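Local coordinates for protein probable transcriptional regulator (Pseudomonas aeruginosa PAO1, PDB 2GEN) that probably binds DNA through a helix-turn-helix motif as a dimeric transcriptional regulator of the TetR family, at residues 87-92 and 179-184. Residues are numbered along the deposited sequence; the frame is centred on the assembly and turned at random.
Sequences LVTSYI and DCRELL
The guanidinium of Arg181 lies against Thr89, whose CB sits over one face, offset toward the rim and 3.6 Å from NH2, while that same NH2 forms a salt bridge with Asp93. Both helices, 80-97 and the C-terminal 181-192, belong to the all-helical body that TetR-family regulators carry beside their DNA-binding helices. Arginine suits this border: CG stands anti to the backbone N (chi1 173°) and the chain runs extended to NE, leading past Thr89 and carrying the charge across to Asp93 on helix 80-97, while at its root Arg181 CB lies 4.0 Å from Ile92 CG2. Threonine suits the facing position because Thr89 CG2, 3.8 Å from Arg181 CZ, offers the planar group a methyl, and OG1 turns back to a weak hydrogen bond with Arg85 O. Deeper in, branched aliphatic residues fill the space between the helices without any hydrogen bond across the two segments. Leu184 also packs on Leu164 of helix 150-169 and on Val156 of the second subunit, linking this seam to the dimer interface. The side chains of Val88 and Leu184 cross at about a right angle, and Val88 CG1, swung anti to its own N (chi1 176°), reaches Leu184 CB at 3.9 Å.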
# COMPACT_ATOMS: atom_id res chain seq x y z
N LEU A 87 17.21 4.54 -1.02
CA LEU A 87 15.79 4.64 -0.67
C LEU A 87 15.17 3.25 -0.56
O LEU A 87 14.35 3.03 0.31
CB LEU A 87 15.05 5.43 -1.74
CG LEU A 87 15.49 6.92 -1.82
CD1 LEU A 87 14.99 7.59 -3.12
CD2 LEU A 87 14.96 7.70 -0.63
N VAL A 88 15.60 2.34 -1.42
CA VAL A 88 15.03 0.99 -1.45
C VAL A 88 15.64 0.08 -0.41
O VAL A 88 14.90 -0.50 0.39
CB VAL A 88 15.18 0.37 -2.82
CG1 VAL A 88 14.65 -1.15 -2.85
CG2 VAL A 88 14.35 1.20 -3.86
N THR A 89 16.97 -0.04 -0.41
CA THR A 89 17.59 -0.98 0.61
C THR A 89 17.26 -0.55 2.04
O THR A 89 17.13 -1.41 2.90
CB THR A 89 19.10 -1.11 0.43
OG1 THR A 89 19.71 0.17 0.67
CG2 THR A 89 19.42 -1.55 -0.98
N SER A 90 17.18 0.75 2.34
CA SER A 90 16.87 1.20 3.69
C SER A 90 15.50 0.71 4.14
O SER A 90 15.32 0.27 5.28
CB SER A 90 17.00 2.73 3.83
OG SER A 90 18.33 3.11 3.59
N TYR A 91 14.53 0.76 3.22
CA TYR A 91 13.19 0.34 3.57
C TYR A 91 13.12 -1.18 3.76
O TYR A 91 12.63 -1.64 4.80
CB TYR A 91 12.19 0.81 2.50
CG TYR A 91 10.83 0.37 2.87
CD1 TYR A 91 10.18 0.95 3.99
CD2 TYR A 91 10.19 -0.66 2.18
CE1 TYR A 91 8.90 0.51 4.38
CE2 TYR A 91 8.91 -1.10 2.55
CZ TYR A 91 8.28 -0.51 3.63
OH TYR A 91 7.04 -0.96 4.03
N ILE A 92 13.68 -1.93 2.83
CA ILE A 92 13.61 -3.39 2.85
C ILE A 92 14.34 -3.87 4.12
O ILE A 92 13.79 -4.63 4.90
CB ILE A 92 14.20 -4.00 1.57
CG1 ILE A 92 13.26 -3.70 0.38
CG2 ILE A 92 14.45 -5.54 1.77
CD1 ILE A 92 11.90 -4.30 0.51
N ASP A 179 15.45 -11.78 0.12
CA ASP A 179 15.96 -12.35 -1.13
C ASP A 179 15.59 -11.50 -2.34
O ASP A 179 16.04 -11.78 -3.43
CB ASP A 179 15.43 -13.79 -1.37
CG ASP A 179 16.17 -14.87 -0.57
OD1 ASP A 179 17.28 -14.60 -0.05
OD2 ASP A 179 15.61 -16.01 -0.47
N CYS A 180 14.75 -10.47 -2.17
CA CYS A 180 14.42 -9.61 -3.31
C CYS A 180 15.06 -8.22 -3.16
O CYS A 180 14.82 -7.35 -3.97
CB CYS A 180 12.92 -9.41 -3.40
SG CYS A 180 12.04 -10.99 -3.65
N ARG A 181 15.90 -8.06 -2.15
CA ARG A 181 16.51 -6.74 -1.89
C ARG A 181 17.31 -6.21 -3.09
O ARG A 181 17.06 -5.07 -3.55
CB ARG A 181 17.40 -6.79 -0.63
CG ARG A 181 18.22 -5.52 -0.39
CD ARG A 181 19.25 -5.91 0.63
NE ARG A 181 19.83 -4.82 1.38
CZ ARG A 181 21.00 -4.25 1.10
NH1 ARG A 181 21.72 -4.58 -0.01
NH2 ARG A 181 21.46 -3.34 1.91
N GLU A 182 18.24 -7.01 -3.62
CA GLU A 182 19.09 -6.55 -4.76
C GLU A 182 18.24 -6.31 -6.00
O GLU A 182 18.39 -5.27 -6.67
CB GLU A 182 20.28 -7.51 -5.06
CG GLU A 182 21.17 -7.03 -6.25
CD GLU A 182 21.86 -5.69 -5.95
OE1 GLU A 182 22.00 -5.36 -4.74
OE2 GLU A 182 22.25 -5.00 -6.91
N LEU A 183 17.33 -7.23 -6.30
CA LEU A 183 16.47 -7.04 -7.45
C LEU A 183 15.70 -5.71 -7.38
O LEU A 183 15.74 -4.95 -8.37
CB LEU A 183 15.49 -8.20 -7.53
CG LEU A 183 14.56 -8.15 -8.71
CD1 LEU A 183 15.34 -8.28 -10.02
CD2 LEU A 183 13.54 -9.26 -8.50
N LEU A 184 15.06 -5.43 -6.24
CA LEU A 184 14.20 -4.22 -6.14
C LEU A 184 15.08 -2.95 -6.21
O LEU A 184 14.70 -1.97 -6.86
CB LEU A 184 13.35 -4.26 -4.88
CG LEU A 184 12.20 -5.31 -4.93
CD1 LEU A 184 11.20 -5.21 -3.82
CD2 LEU A 184 11.46 -5.28 -6.28